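Zinc-binding protein TroA (Treponema pallidum, PDB 1K0F) binds zinc with high affinity in the periplasm and delivers it to the membrane permease of the TroABC ABC transporter for import into the cytoplasm. Local coordinates at residues A204-R209 with R235-Q240; V163-H168 with R209-I214. One frame throughout, in Å; residues are numbered along the deposited sequence.

Interaction 1 of 2, residues A204-R209 with R235-Q240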
loop_
_atom_site.group_PDB
_atom_site.type_symbol
_atom_site.label_atom_id
_atom_site.label_comp_id
_atom_site.label_asym_id
_atom_site.label_seq_id
_atom_site.Cartn_x
_atom_site.Cartn_y
_atom_site.Cartn_z
ATOM N N ALA A 204 7.507 -3.130 -25.251
ATOM C CA ALA A 204 8.277 -2.259 -26.127
ATOM C C ALA A 204 8.621 -0.963 -25.406
ATOM O O ALA A 204 9.733 -0.469 -25.514
ATOM C CB ALA A 204 7.492 -1.959 -27.402
ATOM N N PHE A 205 7.660 -0.419 -24.667
ATOM C CA PHE A 205 7.866 0.821 -23.939
ATOM C C PHE A 205 9.134 0.732 -23.113
ATOM O O PHE A 205 9.966 1.634 -23.125
ATOM C CB PHE A 205 6.696 1.092 -23.013
ATOM C CG PHE A 205 7.025 2.039 -21.918
ATOM C CD1 PHE A 205 7.287 3.380 -22.205
ATOM C CD2 PHE A 205 7.089 1.599 -20.601
ATOM C CE1 PHE A 205 7.608 4.282 -21.193
ATOM C CE2 PHE A 205 7.410 2.485 -19.567
ATOM C CZ PHE A 205 7.672 3.839 -19.867
ATOM N N ILE A 206 9.267 -0.382 -22.406
ATOM C CA ILE A 206 10.415 -0.644 -21.552
ATOM C C ILE A 206 11.664 -0.884 -22.408
ATOM O O ILE A 206 12.783 -0.574 -21.994
ATOM C CB ILE A 206 10.147 -1.880 -20.648
ATOM C CG1 ILE A 206 8.958 -1.606 -19.730
ATOM C CG2 ILE A 206 11.370 -2.199 -19.805
ATOM C CD1 ILE A 206 8.264 -2.864 -19.265
ATOM N N ALA A 207 11.472 -1.429 -23.606
ATOM C CA ALA A 207 12.599 -1.701 -24.498
ATOM C C ALA A 207 13.042 -0.428 -25.213
ATOM O O ALA A 207 14.225 -0.241 -25.501
ATOM C CB ALA A 207 12.213 -2.762 -25.513
ATOM N N GLN A 208 12.080 0.440 -25.497
ATOM C CA GLN A 208 12.359 1.691 -26.164
ATOM C C GLN A 208 13.122 2.576 -25.186
ATOM O O GLN A 208 14.224 3.030 -25.480
ATOM C CB GLN A 208 11.048 2.357 -26.577
ATOM C CG GLN A 208 10.819 2.334 -28.080
ATOM C CD GLN A 208 9.480 1.732 -28.469
ATOM O OE1 GLN A 208 9.334 1.153 -29.558
ATOM N NE2 GLN A 208 8.490 1.869 -27.590
ATOM N N ARG A 209 12.535 2.799 -24.015
ATOM C CA ARG A 209 13.158 3.624 -22.989
ATOM C C ARG A 209 14.326 2.893 -22.332
ATOM O O ARG A 209 15.067 3.477 -21.542
ATOM C CB ARG A 209 12.121 4.023 -21.934
ATOM C CG ARG A 209 10.784 4.461 -22.523
ATOM C CD ARG A 209 10.853 5.877 -23.058
ATOM N NE ARG A 209 11.377 6.801 -22.057
ATOM C CZ ARG A 209 10.695 7.206 -20.990
ATOM N NH1 ARG A 209 9.464 6.766 -20.789
ATOM N NH2 ARG A 209 11.239 8.056 -20.126
ATOM N N ARG A 235 12.154 -8.159 -27.348
ATOM C CA ARG A 235 12.144 -6.844 -27.980
ATOM C C ARG A 235 13.539 -6.212 -28.043
ATOM O O ARG A 235 13.688 -5.047 -28.412
ATOM C CB ARG A 235 11.193 -5.913 -27.232
ATOM C CG ARG A 235 9.754 -6.397 -27.205
ATOM C CD ARG A 235 8.863 -5.563 -28.117
ATOM N NE ARG A 235 7.462 -5.600 -27.700
ATOM C CZ ARG A 235 6.434 -5.362 -28.511
ATOM N NH1 ARG A 235 6.640 -5.067 -29.790
ATOM N NH2 ARG A 235 5.194 -5.418 -28.042
ATOM N N GLY A 236 14.555 -6.983 -27.664
ATOM C CA GLY A 236 15.927 -6.494 -27.707
ATOM C C GLY A 236 16.485 -5.901 -26.427
ATOM O O GLY A 236 17.566 -5.311 -26.437
ATOM N N HIS A 237 15.767 -6.074 -25.323
ATOM C CA HIS A 237 16.197 -5.531 -24.043
ATOM C C HIS A 237 16.024 -6.512 -22.894
ATOM O O HIS A 237 14.971 -7.131 -22.745
ATOM C CB HIS A 237 15.411 -4.253 -23.741
ATOM C CG HIS A 237 15.724 -3.651 -22.405
ATOM N ND1 HIS A 237 17.013 -3.421 -21.973
ATOM C CD2 HIS A 237 14.916 -3.250 -21.397
ATOM C CE1 HIS A 237 16.986 -2.907 -20.757
ATOM N NE2 HIS A 237 15.724 -2.793 -20.385
ATOM N N VAL A 238 17.072 -6.661 -22.086
ATOM C CA VAL A 238 17.018 -7.547 -20.928
ATOM C C VAL A 238 16.782 -6.719 -19.680
ATOM O O VAL A 238 17.707 -6.148 -19.103
ATOM C CB VAL A 238 18.317 -8.340 -20.721
ATOM C CG1 VAL A 238 18.038 -9.515 -19.811
ATOM C CG2 VAL A 238 18.873 -8.799 -22.050
ATOM N N VAL A 239 15.529 -6.643 -19.275
ATOM C CA VAL A 239 15.192 -5.889 -18.094
ATOM C C VAL A 239 15.290 -6.803 -16.887
ATOM O O VAL A 239 14.905 -7.975 -16.922
ATOM C CB VAL A 239 13.777 -5.289 -18.191
ATOM C CG1 VAL A 239 12.737 -6.392 -18.244
ATOM C CG2 VAL A 239 13.535 -4.367 -17.012
ATOM N N GLN A 240 15.841 -6.252 -15.823
ATOM C CA GLN A 240 16.013 -6.979 -14.595
ATOM C C GLN A 240 14.778 -6.776 -13.747
ATOM O O GLN A 240 14.206 -5.698 -13.745
ATOM C CB GLN A 240 17.208 -6.418 -13.837
ATOM C CG GLN A 240 18.491 -7.202 -13.962
ATOM C CD GLN A 240 19.497 -6.776 -12.918
ATOM O OE1 GLN A 240 19.773 -5.587 -12.762
ATOM N NE2 GLN A 240 20.047 -7.739 -12.186
#

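Interaction 2 of 2, residues V163-H168 with R209-I214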
loop_
_atom_site.group_PDB
_atom_site.type_symbol
_atom_site.label_atom_id
_atom_site.label_comp_id
_atom_site.label_asym_id
_atom_site.label_seq_id
_atom_site.Cartn_x
_atom_site.Cartn_y
_atom_site.Cartn_z
ATOM N N VAL A 163 11.593 6.279 -14.212
ATOM C CA VAL A 163 10.456 5.644 -14.873
ATOM C C VAL A 163 10.291 4.258 -14.264
ATOM O O VAL A 163 11.101 3.369 -14.522
ATOM C CB VAL A 163 10.694 5.476 -16.389
ATOM C CG1 VAL A 163 9.524 4.749 -17.017
ATOM C CG2 VAL A 163 10.895 6.831 -17.043
ATOM N N LEU A 164 9.264 4.069 -13.444
ATOM C CA LEU A 164 9.053 2.764 -12.824
ATOM C C LEU A 164 7.860 1.994 -13.378
ATOM O O LEU A 164 6.741 2.501 -13.446
ATOM C CB LEU A 164 8.907 2.915 -11.303
ATOM C CG LEU A 164 8.204 1.805 -10.512
ATOM C CD1 LEU A 164 9.184 0.701 -10.127
ATOM C CD2 LEU A 164 7.587 2.422 -9.267
ATOM N N VAL A 165 8.117 0.759 -13.780
ATOM C CA VAL A 165 7.069 -0.100 -14.300
ATOM C C VAL A 165 6.982 -1.251 -13.307
ATOM O O VAL A 165 7.985 -1.894 -12.992
ATOM C CB VAL A 165 7.413 -0.624 -15.715
ATOM C CG1 VAL A 165 6.355 -1.612 -16.172
ATOM C CG2 VAL A 165 7.498 0.538 -16.696
ATOM N N THR A 166 5.782 -1.496 -12.800
ATOM C CA THR A 166 5.576 -2.544 -11.814
ATOM C C THR A 166 4.402 -3.460 -12.137
ATOM O O THR A 166 3.701 -3.261 -13.127
ATOM C CB THR A 166 5.323 -1.922 -10.444
ATOM O OG1 THR A 166 4.478 -0.778 -10.606
ATOM C CG2 THR A 166 6.639 -1.492 -9.801
ATOM N N ALA A 167 4.197 -4.454 -11.277
ATOM C CA ALA A 167 3.115 -5.430 -11.418
ATOM C C ALA A 167 1.743 -4.802 -11.727
ATOM O O ALA A 167 1.090 -5.194 -12.697
ATOM C CB ALA A 167 3.029 -6.280 -10.154
ATOM N N HIS A 168 1.302 -3.854 -10.894
ATOM C CA HIS A 168 0.021 -3.172 -11.106
ATOM C C HIS A 168 0.056 -1.677 -10.739
ATOM O O HIS A 168 0.948 -1.237 -10.022
ATOM C CB HIS A 168 -1.126 -3.922 -10.377
ATOM C CG HIS A 168 -1.286 -3.583 -8.924
ATOM N ND1 HIS A 168 -0.285 -3.773 -7.998
ATOM C CD2 HIS A 168 -2.360 -3.142 -8.227
ATOM C CE1 HIS A 168 -0.733 -3.465 -6.792
ATOM N NE2 HIS A 168 -1.990 -3.082 -6.904
ATOM N N ARG A 209 12.535 2.799 -24.015
ATOM C CA ARG A 209 13.158 3.624 -22.989
ATOM C C ARG A 209 14.326 2.893 -22.332
ATOM O O ARG A 209 15.067 3.477 -21.542
ATOM C CB ARG A 209 12.121 4.023 -21.934
ATOM C CG ARG A 209 10.784 4.461 -22.523
ATOM C CD ARG A 209 10.853 5.877 -23.058
ATOM N NE ARG A 209 11.377 6.801 -22.057
ATOM C CZ ARG A 209 10.695 7.206 -20.990
ATOM N NH1 ARG A 209 9.464 6.766 -20.789
ATOM N NH2 ARG A 209 11.239 8.056 -20.126
ATOM N N LYS A 210 14.483 1.613 -22.657
ATOM C CA LYS A 210 15.577 0.803 -22.116
ATOM C C LYS A 210 15.660 0.818 -20.585
ATOM O O LYS A 210 16.650 1.268 -20.026
ATOM C CB LYS A 210 16.914 1.285 -22.695
ATOM C CG LYS A 210 17.303 0.651 -24.019
ATOM C CD LYS A 210 17.121 1.627 -25.167
ATOM C CE LYS A 210 16.869 0.898 -26.487
ATOM N NZ LYS A 210 18.061 0.915 -27.398
ATOM N N LEU A 211 14.632 0.306 -19.912
ATOM C CA LEU A 211 14.609 0.282 -18.446
ATOM C C LEU A 211 15.576 -0.720 -17.827
ATOM O O LEU A 211 15.498 -1.919 -18.086
ATOM C CB LEU A 211 13.204 -0.040 -17.931
ATOM C CG LEU A 211 12.029 0.887 -18.249
ATOM C CD1 LEU A 211 10.992 0.764 -17.150
ATOM C CD2 LEU A 211 12.499 2.334 -18.380
ATOM N N PRO A 212 16.488 -0.238 -16.968
ATOM C CA PRO A 212 17.428 -1.182 -16.360
ATOM C C PRO A 212 16.656 -2.246 -15.606
ATOM O O PRO A 212 17.069 -3.393 -15.552
ATOM C CB PRO A 212 18.272 -0.312 -15.425
ATOM C CG PRO A 212 17.462 0.921 -15.216
ATOM C CD PRO A 212 16.700 1.136 -16.486
ATOM N N ALA A 213 15.515 -1.864 -15.043
ATOM C CA ALA A 213 14.737 -2.833 -14.302
ATOM C C ALA A 213 13.255 -2.524 -14.141
ATOM O O ALA A 213 12.839 -1.375 -14.118
ATOM C CB ALA A 213 15.369 -3.043 -12.916
ATOM N N ILE A 214 12.472 -3.591 -14.036
ATOM C CA ILE A 214 11.036 -3.527 -13.817
ATOM C C ILE A 214 10.904 -4.267 -12.484
ATOM O O ILE A 214 11.836 -4.960 -12.087
ATOM C CB ILE A 214 10.249 -4.267 -14.942
ATOM C CG1 ILE A 214 10.853 -5.646 -15.212
ATOM C CG2 ILE A 214 10.275 -3.438 -16.223
ATOM C CD1 ILE A 214 9.932 -6.571 -15.971
#

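Interaction 1 of 2, residues A204-R209 with R235-Q240
The guanidinium of R235 lies over the methyl of A204, which sits 3.6 Å above one face of the plane, toward its rim. Between the side chains, A204 CB comes to 3.7 Å from R235 NE. R235 NE is 3.5 Å from A204 N, but both are donors and do not bond. R235 NH2 makes a weak hydrogen bond to the carbonyl of Q200, one turn back in the helix.

The H237 ring has V239 N of its own loop over the centre of one face. From the helix, I206 O and the CA of A207 approach the ring obliquely. I206 O is 3.5 Å from H237 CD2. With CG anti to the backbone N (chi1 177°), the ring comes alongside I206 O, and H237 NE2 hydrogen-bonds to L211 O.

Apolar atoms fill in between. A207 CB meets R235 CB at 3.7 Å, and H237 CB rests on A207 CA. I206 CG2 touches V239 CG2 at 4.1 Å, the two side chains crossing at about a right angle.

The contact joins the C-terminal part of helix 196-208 to the loop between helix 225-233 and strand 240-245, away from the zinc site. The methyls of A204 and A207 pack directly on R235 and H237. Between these segments the hold is van der Waals packing. The bond to L211 O probably helps fix the H237 ring; that of R235 is weaker.

Interaction 2 of 2, residues V163-H168 with R209-I214
L211 pushes its two methyls against V163 and V165, side chains on one side of strand 163-166. L211 CD1 packs on V165 CG2 at 3.5 Å and also lies 3.7 Å from V163 O. L211 CD2 rests on V163 CG1 at 4.1 Å. The leucine thus fills the hollow between the two valines and crosses both at about a right angle.

Flanking bumps extend the fit. I214 CG2 meets V165 CB at 4.0 Å. At the other end R209 curls, bent at chi2 and chi3 (-78° and -52°), and brings NH2 to 3.3 Å from V163 CG2. Its NH1 forms a salt bridge with E181, at the start of the neighbouring strand 181-184.

The backbones approach where I214 CA lies 3.6 Å from V165 O, a CH···O contact with an angle of 123° at the hydrogen. V165 and F215 are joined by backbone hydrogen bonding, so strand 213-217 runs beside strand 163-166. F205 of helix 196-208 also packs on both valines.

This is part of the hydrophobic core of the domain that supplies H168, a ligand of the zinc site just past strand 163-166. Branched aliphatic groups interlock in the interior, while the exposed R209 has its charge paired with E181.

The centres of interactions 1 and 2 are 9 Å apart. Both segment pairs include R209, near the end of helix 196-208, but it makes contact across interaction 2 alone. The segments alternate along the chain: 163-168, 204-209, 209-214, then 235-240. Interaction 2 is the more buried, and interaction 1 lies farther from the centre of the chain. The H237 bond to L211 joins them. So does a probable hydrogen bond between Q240 O and I214 N, 2.7 Å apart, part of the parallel pairing of strands 213-217 and 240-245. Both contacts belong to one domain, which contributes H168, just after strand 163-166, and D248, after strand 240-245, to the zinc site, empty in this structure.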